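Long-range contacts in putative branched-chain amino acid transport system substrate-binding protein (Rhodopseudomonas palustris, PDB 4FB4), which probably serves as the periplasmic substrate-binding component of a solute transporter, and here holds caffeic acid in the cleft between its two lobes: residues S77-T82 and P101-P106; I219-G224 and V241-G246; F283-F288 and A328-Y333. All coordinates share one frame; numbering follows the deposited sequence.

Contact 1. Residues S77-T82 and P101-P106; sequences SVTPPT and PLPITP. With DHC (caffeic acid), chain B.
Thr79, at the start of helix 79-92, shows how one short side chain can join a neighbouring loop and a ligand at once. Its hydroxyl OG1 lies 2.8 Å from Pro101 O and 2.9 Å from the caffeic acid carboxylate oxygen O1, so that the two acceptors compete for a single proton. The first torsion (chi1 -60°) sets OG1 beside the backbone N, from where it lies within reach of O1 as well as Pro101 O; Thr79 N gives O1 a nearly straight bond of 2.7 Å (165° at the hydrogen). The methyl branch CG2, anti to the backbone N, rests on the ring carbon Pro103 CD at 4.1 Å. Meanwhile the Pro101 ring packs against the ligand's aromatic ring, with CD 3.4 Å from C6'. One turn along the helix, the methyl of Thr82 crosses Leu102 at about a right angle, CG2 touching CD2 at 4.1 Å, while its OG1 donates to Val78 O from above the carbonyl plane (2.8 Å) and is also bonded to Ser76 N. With an alanine here, Val78 O would probably keep only the weak backbone bond from Thr82 N within this segment, and a small gap is likely to open beside Leu102. With Val78 as N-cap, the carboxylate sits at the amino end of a helix, where the helix dipole would be expected to favour its negative charge.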
ATOM      1  N   SER A  77      -4.088  -4.724  -5.790  1.00 13.34           N
ATOM      2  CA  SER A  77      -3.101  -5.072  -4.728  1.00 12.65           C
ATOM      3  C   SER A  77      -1.645  -4.652  -4.973  1.00 12.83           C
ATOM      4  O   SER A  77      -0.901  -4.476  -4.038  1.00 13.66           O
ATOM      5  CB  SER A  77      -3.114  -6.582  -4.558  1.00 13.74           C
ATOM      6  OG  SER A  77      -4.385  -6.940  -4.083  1.00 13.29           O
ATOM      7  N   VAL A  78      -1.291  -4.460  -6.218  1.00 12.74           N
ATOM      8  CA  VAL A  78       0.085  -4.117  -6.644  1.00 12.99           C
ATOM      9  C   VAL A  78      -0.073  -3.065  -7.696  1.00 12.58           C
ATOM     10  O   VAL A  78      -1.171  -2.857  -8.203  1.00 13.58           O
ATOM     11  CB  VAL A  78       0.884  -5.358  -7.140  1.00 13.52           C
ATOM     12  CG1 VAL A  78       1.134  -6.293  -5.985  1.00 13.23           C
ATOM     13  CG2 VAL A  78       0.178  -6.141  -8.271  1.00 14.51           C
ATOM     14  N   THR A  79       1.009  -2.349  -7.994  1.00 13.48           N
ATOM     15  CA  THR A  79       0.915  -1.125  -8.771  1.00 13.95           C
ATOM     16  C   THR A  79       0.469  -1.263 -10.249  1.00 14.54           C
ATOM     17  O   THR A  79      -0.357  -0.464 -10.675  1.00 15.95           O
ATOM     18  CB  THR A  79       2.261  -0.386  -8.698  1.00 14.48           C
ATOM     19  OG1 THR A  79       2.488  -0.105  -7.309  1.00 14.55           O
ATOM     20  CG2 THR A  79       2.193   0.908  -9.492  1.00 14.91           C
ATOM     21  N   PRO A  80       0.967  -2.257 -11.009  1.00 15.24           N
ATOM     22  CA  PRO A  80       0.535  -2.242 -12.467  1.00 16.29           C
ATOM     23  C   PRO A  80      -0.961  -2.379 -12.707  1.00 15.61           C
ATOM     24  O   PRO A  80      -1.506  -1.606 -13.527  1.00 16.07           O
ATOM     25  CB  PRO A  80       1.351  -3.387 -13.119  1.00 17.26           C
ATOM     26  CG  PRO A  80       2.533  -3.553 -12.173  1.00 17.46           C
ATOM     27  CD  PRO A  80       2.039  -3.235 -10.788  1.00 16.08           C
ATOM     28  N   PRO A  81      -1.650  -3.319 -12.003  1.00 14.19           N
ATOM     29  CA  PRO A  81      -3.086  -3.323 -12.182  1.00 13.91           C
ATOM     30  C   PRO A  81      -3.779  -2.106 -11.564  1.00 13.02           C
ATOM     31  O   PRO A  81      -4.844  -1.744 -12.004  1.00 11.97           O
ATOM     32  CB  PRO A  81      -3.550  -4.632 -11.513  1.00 14.07           C
ATOM     33  CG  PRO A  81      -2.429  -5.030 -10.598  1.00 14.37           C
ATOM     34  CD  PRO A  81      -1.180  -4.496 -11.254  1.00 14.53           C
ATOM     35  N   THR A  82      -3.170  -1.475 -10.551  1.00 11.90           N
ATOM     36  CA  THR A  82      -3.740  -0.300  -9.954  1.00 11.40           C
ATOM     37  C   THR A  82      -3.763   0.854 -10.950  1.00 11.84           C
ATOM     38  O   THR A  82      -4.748   1.624 -11.000  1.00 11.47           O
ATOM     39  CB  THR A  82      -3.042   0.065  -8.631  1.00 10.76           C
ATOM     40  OG1 THR A  82      -3.231  -1.061  -7.750  1.00 10.47           O
ATOM     41  CG2 THR A  82      -3.688   1.311  -7.986  1.00 10.67           C
ATOM     42  N   PRO A 101       0.344   1.717  -4.087  1.00 18.18           N
ATOM     43  CA  PRO A 101       0.801   3.021  -4.472  1.00 19.86           C
ATOM     44  C   PRO A 101       0.758   3.101  -6.015  1.00 22.92           C
ATOM     45  O   PRO A 101       0.837   2.085  -6.735  1.00 26.83           O
ATOM     46  CB  PRO A 101       2.250   3.087  -3.945  1.00 20.97           C
ATOM     47  CG  PRO A 101       2.416   1.959  -3.022  1.00 19.46           C
ATOM     48  CD  PRO A 101       1.417   0.921  -3.425  1.00 19.05           C
ATOM     49  N   LEU A 102       0.541   4.276  -6.533  1.00 21.43           N
ATOM     50  CA  LEU A 102       0.659   4.441  -7.949  1.00 23.01           C
ATOM     51  C   LEU A 102       1.055   5.841  -8.236  1.00 22.69           C
ATOM     52  O   LEU A 102       0.814   6.713  -7.399  1.00 21.39           O
ATOM     53  CB  LEU A 102      -0.648   4.145  -8.642  1.00 22.94           C
ATOM     54  CG  LEU A 102      -1.721   5.215  -8.623  1.00 22.27           C
ATOM     55  CD1 LEU A 102      -2.578   4.885  -9.829  1.00 21.00           C
ATOM     56  CD2 LEU A 102      -2.438   5.140  -7.284  1.00 21.25           C
ATOM     57  N   PRO A 103       1.661   6.043  -9.413  1.00 24.34           N
ATOM     58  CA  PRO A 103       2.032   7.346  -9.898  1.00 25.10           C
ATOM     59  C   PRO A 103       0.795   8.135 -10.280  1.00 25.25           C
ATOM     60  O   PRO A 103       0.067   7.784 -11.204  1.00 24.26           O
ATOM     61  CB  PRO A 103       2.925   7.080 -11.133  1.00 26.73           C
ATOM     62  CG  PRO A 103       2.812   5.616 -11.423  1.00 27.61           C
ATOM     63  CD  PRO A 103       2.064   4.940 -10.316  1.00 25.75           C
ATOM     64  N   ILE A 104       0.581   9.207  -9.549  1.00 27.78           N
ATOM     65  CA  ILE A 104      -0.477  10.162  -9.871  1.00 29.58           C
ATOM     66  C   ILE A 104       0.007  11.069 -10.991  1.00 30.84           C
ATOM     67  O   ILE A 104       1.054  11.725 -10.887  1.00 36.71           O
ATOM     68  CB  ILE A 104      -0.755  11.045  -8.656  1.00 32.95           C
ATOM     69  CG1 ILE A 104      -1.339  10.190  -7.512  1.00 31.39           C
ATOM     70  CG2 ILE A 104      -1.634  12.256  -9.026  1.00 33.28           C
ATOM     71  CD1 ILE A 104      -2.352   9.122  -7.869  1.00 29.71           C
ATOM     72  N   THR A 105      -0.700  11.068 -12.088  1.00 27.61           N
ATOM     73  CA  THR A 105      -0.430  12.027 -13.123  1.00 28.51           C
ATOM     74  C   THR A 105      -1.709  12.807 -13.228  1.00 29.45           C
ATOM     75  O   THR A 105      -2.702  12.393 -12.647  1.00 25.89           O
ATOM     76  CB  THR A 105      -0.179  11.301 -14.422  1.00 28.31           C
ATOM     77  OG1 THR A 105      -1.315  10.457 -14.688  1.00 27.55           O
ATOM     78  CG2 THR A 105       1.123  10.468 -14.294  1.00 27.99           C
ATOM     79  N   PRO A 106      -1.701  13.918 -13.979  1.00 31.87           N
ATOM     80  CA  PRO A 106      -2.926  14.703 -14.208  1.00 31.76           C
ATOM     81  C   PRO A 106      -4.076  13.903 -14.778  1.00 31.47           C
ATOM     82  O   PRO A 106      -5.213  14.145 -14.430  1.00 32.94           O
ATOM     83  CB  PRO A 106      -2.473  15.783 -15.198  1.00 34.73           C
ATOM     84  CG  PRO A 106      -1.040  15.989 -14.875  1.00 35.11           C
ATOM     85  CD  PRO A 106      -0.494  14.647 -14.417  1.00 33.71           C
TER
HETATM   86  C1  DHC B 401       3.742  -3.272  -5.781  1.00 18.86           C
HETATM   87  O1  DHC B 401       3.452  -2.827  -6.896  1.00 18.01           O
HETATM   88  C2  DHC B 401       3.612  -2.477  -4.533  1.00 19.78           C
HETATM   89  C3  DHC B 401       2.875  -3.020  -3.589  1.00 18.69           C
HETATM   90  C1' DHC B 401       2.518  -2.293  -2.295  1.00 18.20           C
HETATM   91  C2' DHC B 401       1.289  -2.562  -1.725  1.00 17.62           C
HETATM   92  C3' DHC B 401       0.883  -1.923  -0.575  1.00 18.82           C
HETATM   93  C4' DHC B 401       1.729  -0.935   0.093  1.00 19.30           C
HETATM   94  C5' DHC B 401       2.958  -0.643  -0.498  1.00 18.31           C
HETATM   95  C6' DHC B 401       3.313  -1.327  -1.688  1.00 17.72           C
HETATM   96  O4' DHC B 401       1.277  -0.351   1.240  1.00 22.67           O
HETATM   97  O3' DHC B 401      -0.322  -2.266  -0.048  1.00 23.27           O
HETATM   98  O2  DHC B 401       4.062  -4.474  -5.634  1.00 20.75           O

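Contact 2. Residues I219-G224 and V241-G246; sequences IYQTHG and VLMASG. With DHC (caffeic acid), chain B.
Ile219 O accepts the first rung, a 3.1 Å bond from Leu242 N, in a worked example of parallel strands joined by a beta-alpha-beta crossover through helix 228-234. The next residue, Tyr220, lies alongside Leu242: Tyr220 CD2 touches Leu242 CB at 3.5 Å, and Leu242 CD2 makes a CH-pi contact over the ring, offset toward the rim. The phenol OH is held by His129. Gln221 N donates almost linearly to Leu242 O (2.8 Å, 170°), and Gln221 O takes a weak bond from Ala244 N. Gln221 CG packs on Val241 CG2 at 3.5 Å, and the bend at chi2 (-87°) turns the amide away, its nitrogen bonded to Gln207 and Ala203. At Thr222 the strand gives way to an ST turn, OG1 accepting from Gly224 N and also bonded to Tyr147. His223 follows: caffeic acid C5' sits over the centre of one face of its ring, 3.7 Å above the ring plane, and NE2 is bonded to Gln117 O. Past the end of strand 219-221 the pairing lapses: His223 N and Ala244 O are buried without a conventional partner, and a 3.2 Å CA-H...O contact from His223 CA to Ala244 O probably offers only partial compensation.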
ATOM      1  N   ILE A 219      20.308  -3.764   5.055  1.00 22.14           N
ATOM      2  CA  ILE A 219      19.325  -3.919   4.005  1.00 21.55           C
ATOM      3  C   ILE A 219      18.060  -3.211   4.436  1.00 21.19           C
ATOM      4  O   ILE A 219      17.603  -3.337   5.581  1.00 22.21           O
ATOM      5  CB  ILE A 219      19.037  -5.396   3.650  1.00 21.02           C
ATOM      6  CG1 ILE A 219      20.336  -6.098   3.213  1.00 22.23           C
ATOM      7  CG2 ILE A 219      17.958  -5.469   2.572  1.00 20.10           C
ATOM      8  CD1 ILE A 219      20.200  -7.605   2.988  1.00 21.87           C
ATOM      9  N   TYR A 220      17.526  -2.416   3.518  1.00 20.79           N
ATOM     10  CA  TYR A 220      16.297  -1.685   3.713  1.00 19.74           C
ATOM     11  C   TYR A 220      15.197  -2.199   2.815  1.00 18.78           C
ATOM     12  O   TYR A 220      15.434  -2.498   1.646  1.00 19.22           O
ATOM     13  CB  TYR A 220      16.537  -0.210   3.432  1.00 20.19           C
ATOM     14  CG  TYR A 220      17.405   0.458   4.472  1.00 21.23           C
ATOM     15  CD1 TYR A 220      18.792   0.369   4.412  1.00 22.25           C
ATOM     16  CD2 TYR A 220      16.850   1.222   5.486  1.00 21.15           C
ATOM     17  CE1 TYR A 220      19.587   0.993   5.356  1.00 23.92           C
ATOM     18  CE2 TYR A 220      17.645   1.841   6.432  1.00 22.90           C
ATOM     19  CZ  TYR A 220      19.005   1.742   6.366  1.00 23.56           C
ATOM     20  OH  TYR A 220      19.771   2.373   7.328  1.00 25.20           O
ATOM     21  N   GLN A 221      14.014  -2.362   3.392  1.00 18.25           N
ATOM     22  CA  GLN A 221      12.850  -2.783   2.672  1.00 18.05           C
ATOM     23  C   GLN A 221      11.715  -1.752   2.733  1.00 17.72           C
ATOM     24  O   GLN A 221      11.547  -0.994   3.703  1.00 16.93           O
ATOM     25  CB  GLN A 221      12.346  -4.108   3.264  1.00 18.31           C
ATOM     26  CG  GLN A 221      13.283  -5.303   3.075  1.00 18.78           C
ATOM     27  CD  GLN A 221      13.086  -6.045   1.756  1.00 19.11           C
ATOM     28  OE1 GLN A 221      12.167  -5.758   1.005  1.00 18.43           O
ATOM     29  NE2 GLN A 221      13.929  -7.042   1.503  1.00 18.83           N
ATOM     30  N   THR A 222      10.889  -1.776   1.691  1.00 18.00           N
ATOM     31  CA  THR A 222       9.764  -0.863   1.563  1.00 17.07           C
ATOM     32  C   THR A 222       8.524  -1.417   2.285  1.00 17.09           C
ATOM     33  O   THR A 222       8.473  -2.580   2.773  1.00 16.84           O
ATOM     34  CB  THR A 222       9.376  -0.620   0.094  1.00 17.36           C
ATOM     35  OG1 THR A 222       8.699  -1.784  -0.432  1.00 17.80           O
ATOM     36  CG2 THR A 222      10.591  -0.261  -0.732  1.00 17.74           C
ATOM     37  N   HIS A 223       7.512  -0.570   2.347  1.00 15.69           N
ATOM     38  CA  HIS A 223       6.251  -0.926   2.991  1.00 16.04           C
ATOM     39  C   HIS A 223       5.474  -2.007   2.261  1.00 15.75           C
ATOM     40  O   HIS A 223       4.572  -2.602   2.812  1.00 17.65           O
ATOM     41  CB  HIS A 223       5.435   0.339   3.341  1.00 15.40           C
ATOM     42  CG  HIS A 223       5.129   1.252   2.203  1.00 15.06           C
ATOM     43  ND1 HIS A 223       6.032   1.591   1.256  1.00 15.87           N
ATOM     44  CD2 HIS A 223       3.961   1.990   1.922  1.00 14.07           C
ATOM     45  CE1 HIS A 223       5.466   2.489   0.414  1.00 15.23           C
ATOM     46  NE2 HIS A 223       4.203   2.739   0.847  1.00 13.92           N
ATOM     47  N   GLY A 224       5.826  -2.282   1.018  1.00 15.40           N
ATOM     48  CA  GLY A 224       5.303  -3.459   0.315  1.00 16.26           C
ATOM     49  C   GLY A 224       5.712  -4.767   0.959  1.00 17.31           C
ATOM     50  O   GLY A 224       5.114  -5.798   0.668  1.00 18.43           O
ATOM     51  N   VAL A 241      16.906  -6.215   9.362  1.00 22.86           N
ATOM     52  CA  VAL A 241      16.353  -5.470   8.243  1.00 22.68           C
ATOM     53  C   VAL A 241      15.702  -4.197   8.796  1.00 22.34           C
ATOM     54  O   VAL A 241      15.220  -4.176   9.932  1.00 23.24           O
ATOM     55  CB  VAL A 241      15.338  -6.302   7.408  1.00 22.88           C
ATOM     56  CG1 VAL A 241      14.006  -6.482   8.145  1.00 23.07           C
ATOM     57  CG2 VAL A 241      15.109  -5.677   6.035  1.00 21.86           C
ATOM     58  N   LEU A 242      15.735  -3.130   8.023  1.00 21.25           N
ATOM     59  CA  LEU A 242      14.979  -1.941   8.347  1.00 21.58           C
ATOM     60  C   LEU A 242      13.848  -1.833   7.362  1.00 20.81           C
ATOM     61  O   LEU A 242      14.053  -1.997   6.143  1.00 21.21           O
ATOM     62  CB  LEU A 242      15.854  -0.669   8.275  1.00 22.43           C
ATOM     63  CG  LEU A 242      16.973  -0.523   9.288  1.00 24.12           C
ATOM     64  CD1 LEU A 242      16.483  -0.913  10.686  1.00 24.19           C
ATOM     65  CD2 LEU A 242      18.183  -1.363   8.908  1.00 24.44           C
HETATM   66  N   MSE A 243      12.638  -1.570   7.858  1.00 21.08           N
HETATM   67  CA  MSE A 243      11.461  -1.591   7.000  1.00 21.52           C
HETATM   68  C   MSE A 243      10.470  -0.462   7.357  1.00 21.31           C
HETATM   69  O   MSE A 243      10.062  -0.332   8.503  1.00 21.79           O
HETATM   70  CB  MSE A 243      10.751  -2.934   7.125  1.00 21.53           C
HETATM   71  CG  MSE A 243       9.682  -3.139   6.100  1.00 22.78           C
HETATM   72 SE   MSE A 243       8.715  -4.746   6.502  0.80 24.28          SE
HETATM   73  CE  MSE A 243      10.154  -6.051   6.152  1.00 22.10           C
ATOM     74  N   ALA A 244      10.088   0.326   6.365  1.00 21.48           N
ATOM     75  CA  ALA A 244       8.999   1.309   6.492  1.00 21.48           C
ATOM     76  C   ALA A 244       7.674   0.544   6.662  1.00 20.96           C
ATOM     77  O   ALA A 244       7.436  -0.426   5.954  1.00 20.92           O
ATOM     78  CB  ALA A 244       8.923   2.206   5.237  1.00 21.99           C
ATOM     79  N   SER A 245       6.833   0.961   7.608  1.00 21.29           N
ATOM     80  CA  SER A 245       5.457   0.485   7.672  1.00 20.75           C
ATOM     81  C   SER A 245       4.468   1.509   8.179  1.00 19.89           C
ATOM     82  O   SER A 245       4.837   2.577   8.694  1.00 19.64           O
ATOM     83  CB  SER A 245       5.327  -0.832   8.441  1.00 24.53           C
ATOM     84  OG  SER A 245       4.929  -0.706   9.778  1.00 29.08           O
ATOM     85  N   GLY A 246       3.188   1.191   7.988  1.00 18.96           N
ATOM     86  CA  GLY A 246       2.149   1.987   8.586  1.00 18.74           C
ATOM     87  C   GLY A 246       2.088   1.700  10.078  1.00 18.70           C
ATOM     88  O   GLY A 246       2.563   0.651  10.526  1.00 18.91           O
TER
HETATM   89  C1  DHC B 401       3.742  -3.272  -5.781  1.00 18.86           C
HETATM   90  O1  DHC B 401       3.452  -2.827  -6.896  1.00 18.01           O
HETATM   91  C2  DHC B 401       3.612  -2.477  -4.533  1.00 19.78           C
HETATM   92  C3  DHC B 401       2.875  -3.020  -3.589  1.00 18.69           C
HETATM   93  C1' DHC B 401       2.518  -2.293  -2.295  1.00 18.20           C
HETATM   94  C2' DHC B 401       1.289  -2.562  -1.725  1.00 17.62           C
HETATM   95  C3' DHC B 401       0.883  -1.923  -0.575  1.00 18.82           C
HETATM   96  C4' DHC B 401       1.729  -0.935   0.093  1.00 19.30           C
HETATM   97  C5' DHC B 401       2.958  -0.643  -0.498  1.00 18.31           C
HETATM   98  C6' DHC B 401       3.313  -1.327  -1.688  1.00 17.72           C
HETATM   99  O4' DHC B 401       1.277  -0.351   1.240  1.00 22.67           O
HETATM  100  O3' DHC B 401      -0.322  -2.266  -0.048  1.00 23.27           O
HETATM  101  O2  DHC B 401       4.062  -4.474  -5.634  1.00 20.75           O

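Contact 3. Residues F283-F288 and A328-Y333; sequences FAAHSF and ASQGVY. With DHC (caffeic acid), chain B.
Ala285 CB overlaps two side chains of the opposing loop, sitting 3.4 Å from Ser329 OG and 3.6 Å from Gln330 CG. The small methyl is consistent with the close approach of the loop to helix 282-302, and Asp289, one turn further along that helix, grips it through Ser329 OG and the backbone N of Gln330. Gln330 is bent at chi2 (-74°), which carries its amide back over Ala285 toward His286. There the two flat groups cross obliquely, their planes 40° apart, with NE2 of Gln330 at 3.6 Å from CE1 of His286. The amide is fixed by other partners: OE1 accepts from Val248 N, and NE2 has a weak bond to Gln282. His286 works at both ends. Its NE2 is hydrogen-bonded to the caffeic acid hydroxyl O4' at 2.8 Å, while a water lying in the ring plane at 3.0 Å from ND1 donates to Tyr333 OH, itself bonded to Met115 O. Nearby, the edge of the Phe283 ring approaches O3' of the ligand, CD1 to O3' being 3.4 Å. With both ring nitrogens engaged, the imidazole's rotation is likely to be fixed, and Tyr333, through the water, probably acts as a second shell helping to orient the histidine that meets the catechol end of the ligand.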
ATOM      1  N   PHE A 283      -1.484  -4.644   4.743  1.00 15.69           N
ATOM      2  CA  PHE A 283      -2.364  -4.773   3.544  1.00 15.01           C
ATOM      3  C   PHE A 283      -3.845  -4.849   3.906  1.00 15.00           C
ATOM      4  O   PHE A 283      -4.677  -4.121   3.295  1.00 15.04           O
ATOM      5  CB  PHE A 283      -1.901  -5.976   2.710  1.00 15.85           C
ATOM      6  CG  PHE A 283      -0.409  -5.996   2.494  1.00 16.95           C
ATOM      7  CD1 PHE A 283       0.226  -4.897   1.953  1.00 18.37           C
ATOM      8  CD2 PHE A 283       0.344  -7.070   2.904  1.00 18.97           C
ATOM      9  CE1 PHE A 283       1.597  -4.900   1.803  1.00 18.73           C
ATOM     10  CE2 PHE A 283       1.710  -7.083   2.736  1.00 19.71           C
ATOM     11  CZ  PHE A 283       2.321  -5.961   2.233  1.00 19.09           C
ATOM     12  N   ALA A 284      -4.163  -5.653   4.928  1.00 14.64           N
ATOM     13  CA  ALA A 284      -5.511  -5.679   5.554  1.00 13.76           C
ATOM     14  C   ALA A 284      -5.978  -4.276   5.913  1.00 13.18           C
ATOM     15  O   ALA A 284      -7.114  -3.894   5.666  1.00 13.05           O
ATOM     16  CB  ALA A 284      -5.510  -6.557   6.820  1.00 13.93           C
ATOM     17  N   ALA A 285      -5.070  -3.476   6.399  1.00 12.56           N
ATOM     18  CA  ALA A 285      -5.390  -2.167   6.850  1.00 13.14           C
ATOM     19  C   ALA A 285      -5.840  -1.274   5.733  1.00 12.98           C
ATOM     20  O   ALA A 285      -6.664  -0.390   5.950  1.00 13.97           O
ATOM     21  CB  ALA A 285      -4.201  -1.583   7.616  1.00 12.94           C
ATOM     22  N   HIS A 286      -5.337  -1.466   4.517  1.00 14.06           N
ATOM     23  CA  HIS A 286      -5.714  -0.562   3.420  1.00 13.90           C
ATOM     24  C   HIS A 286      -7.158  -0.697   3.027  1.00 14.47           C
ATOM     25  O   HIS A 286      -7.849   0.317   2.751  1.00 13.11           O
ATOM     26  CB  HIS A 286      -4.818  -0.724   2.178  1.00 14.65           C
ATOM     27  CG  HIS A 286      -3.385  -0.416   2.416  1.00 15.01           C
ATOM     28  ND1 HIS A 286      -2.982   0.618   3.139  1.00 16.58           N
ATOM     29  CD2 HIS A 286      -2.246  -1.048   1.980  1.00 17.19           C
ATOM     30  CE1 HIS A 286      -1.636   0.622   3.214  1.00 16.59           C
ATOM     31  NE2 HIS A 286      -1.191  -0.371   2.480  1.00 18.10           N
ATOM     32  N   SER A 287      -7.627  -1.931   2.883  1.00 14.40           N
ATOM     33  CA  SER A 287      -9.043  -2.111   2.572  1.00 14.96           C
ATOM     34  C   SER A 287      -9.964  -1.671   3.739  1.00 13.74           C
ATOM     35  O   SER A 287     -10.995  -1.018   3.527  1.00 13.54           O
ATOM     36  CB  SER A 287      -9.350  -3.546   2.083  1.00 15.63           C
ATOM     37  OG  SER A 287      -9.103  -4.481   3.061  1.00 19.91           O
ATOM     38  N   PHE A 288      -9.574  -1.978   4.969  1.00 13.52           N
ATOM     39  CA  PHE A 288     -10.301  -1.529   6.137  1.00 14.44           C
ATOM     40  C   PHE A 288     -10.402   0.012   6.154  1.00 14.61           C
ATOM     41  O   PHE A 288     -11.490   0.563   6.357  1.00 14.97           O
ATOM     42  CB  PHE A 288      -9.609  -2.041   7.370  1.00 14.91           C
ATOM     43  CG  PHE A 288     -10.269  -1.682   8.669  1.00 16.47           C
ATOM     44  CD1 PHE A 288     -11.282  -2.476   9.194  1.00 17.23           C
ATOM     45  CD2 PHE A 288      -9.859  -0.584   9.385  1.00 16.06           C
ATOM     46  CE1 PHE A 288     -11.866  -2.157  10.389  1.00 18.06           C
ATOM     47  CE2 PHE A 288     -10.436  -0.275  10.591  1.00 18.36           C
ATOM     48  CZ  PHE A 288     -11.434  -1.081  11.097  1.00 17.81           C
ATOM     49  N   ALA A 328      -7.929   6.818  10.360  1.00 15.75           N
ATOM     50  CA  ALA A 328      -7.990   5.424   9.929  1.00 15.20           C
ATOM     51  C   ALA A 328      -6.829   4.710  10.595  1.00 15.85           C
ATOM     52  O   ALA A 328      -6.060   5.317  11.354  1.00 15.82           O
ATOM     53  CB  ALA A 328      -7.936   5.335   8.410  1.00 15.15           C
ATOM     54  N   SER A 329      -6.682   3.417  10.352  1.00 15.64           N
ATOM     55  CA  SER A 329      -5.604   2.678  11.009  1.00 16.03           C
ATOM     56  C   SER A 329      -4.200   3.056  10.541  1.00 16.24           C
ATOM     57  O   SER A 329      -3.280   2.976  11.330  1.00 17.64           O
ATOM     58  CB  SER A 329      -5.812   1.164  10.843  1.00 16.43           C
ATOM     59  OG  SER A 329      -5.698   0.815   9.490  1.00 17.07           O
ATOM     60  N   GLN A 330      -4.042   3.416   9.265  1.00 15.25           N
ATOM     61  CA  GLN A 330      -2.710   3.662   8.670  1.00 16.20           C
ATOM     62  C   GLN A 330      -2.314   5.120   8.675  1.00 16.73           C
ATOM     63  O   GLN A 330      -1.177   5.440   8.343  1.00 17.80           O
ATOM     64  CB  GLN A 330      -2.657   3.186   7.230  1.00 16.69           C
ATOM     65  CG  GLN A 330      -2.734   1.661   7.141  1.00 17.79           C
ATOM     66  CD  GLN A 330      -1.421   1.019   7.562  1.00 19.40           C
ATOM     67  OE1 GLN A 330      -0.931   1.215   8.702  1.00 22.43           O
ATOM     68  NE2 GLN A 330      -0.864   0.203   6.677  1.00 20.95           N
ATOM     69  N   GLY A 331      -3.246   5.999   9.026  1.00 16.43           N
ATOM     70  CA  GLY A 331      -2.962   7.431   9.015  1.00 16.55           C
ATOM     71  C   GLY A 331      -4.234   8.265   9.125  1.00 15.98           C
ATOM     72  O   GLY A 331      -5.341   7.726   9.361  1.00 15.75           O
ATOM     73  N   VAL A 332      -4.048   9.586   9.010  1.00 15.42           N
ATOM     74  CA  VAL A 332      -5.117  10.559   9.049  1.00 15.45           C
ATOM     75  C   VAL A 332      -5.110  11.259   7.684  1.00 14.92           C
ATOM     76  O   VAL A 332      -4.146  11.913   7.318  1.00 14.33           O
ATOM     77  CB  VAL A 332      -4.918  11.552  10.231  1.00 17.11           C
ATOM     78  CG1 VAL A 332      -5.988  12.644  10.267  1.00 16.34           C
ATOM     79  CG2 VAL A 332      -4.942  10.772  11.552  1.00 18.00           C
ATOM     80  N   TYR A 333      -6.196  11.088   6.933  1.00 14.65           N
ATOM     81  CA  TYR A 333      -6.238  11.430   5.511  1.00 14.62           C
ATOM     82  C   TYR A 333      -6.900  12.802   5.296  1.00 15.21           C
ATOM     83  O   TYR A 333      -8.016  13.048   5.792  1.00 15.50           O
ATOM     84  CB  TYR A 333      -7.039  10.370   4.721  1.00 14.07           C
ATOM     85  CG  TYR A 333      -6.346   9.048   4.557  1.00 13.85           C
ATOM     86  CD1 TYR A 333      -6.450   8.074   5.528  1.00 14.15           C
ATOM     87  CD2 TYR A 333      -5.521   8.785   3.462  1.00 13.66           C
ATOM     88  CE1 TYR A 333      -5.798   6.850   5.418  1.00 13.90           C
ATOM     89  CE2 TYR A 333      -4.857   7.568   3.356  1.00 12.93           C
ATOM     90  CZ  TYR A 333      -4.987   6.612   4.354  1.00 13.53           C
ATOM     91  OH  TYR A 333      -4.340   5.363   4.304  1.00 13.57           O
TER
HETATM   92  C1  DHC B 401       3.742  -3.272  -5.781  1.00 18.86           C
HETATM   93  O1  DHC B 401       3.452  -2.827  -6.896  1.00 18.01           O
HETATM   94  C2  DHC B 401       3.612  -2.477  -4.533  1.00 19.78           C
HETATM   95  C3  DHC B 401       2.875  -3.020  -3.589  1.00 18.69           C
HETATM   96  C1' DHC B 401       2.518  -2.293  -2.295  1.00 18.20           C
HETATM   97  C2' DHC B 401       1.289  -2.562  -1.725  1.00 17.62           C
HETATM   98  C3' DHC B 401       0.883  -1.923  -0.575  1.00 18.82           C
HETATM   99  C4' DHC B 401       1.729  -0.935   0.093  1.00 19.30           C
HETATM  100  C5' DHC B 401       2.958  -0.643  -0.498  1.00 18.31           C
HETATM  101  C6' DHC B 401       3.313  -1.327  -1.688  1.00 17.72           C
HETATM  102  O4' DHC B 401       1.277  -0.351   1.240  1.00 22.67           O
HETATM  103  O3' DHC B 401      -0.322  -2.266  -0.048  1.00 23.27           O
HETATM  104  O2  DHC B 401       4.062  -4.474  -5.634  1.00 20.75           O
HETATM  105  O   HOH W   1      -4.687   2.548   4.610  1.00 14.41           O

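From the N terminus the three contacts close in series, none nesting in or crossing another. Contact 1 closes a loop of 18 residues that includes most of helix 79-92 and strand 96-98, in the lobe built on the sheet of strand 8-14. Contact 2 then joins neighbouring strands of the second sheet across a 16-residue connection. Contact 3 spans the longest excursion, 39 largely helical residues, and ties helix 282-302 to the turn leading into strand 332-333. Contacts 2 and 3 touch, through Gly246 against Gln330 and Gly224 against Phe283, whereas contact 1 remains apart from both. All three reach caffeic acid: contact 1 at the carboxylate and ring, the others around the catechol ring.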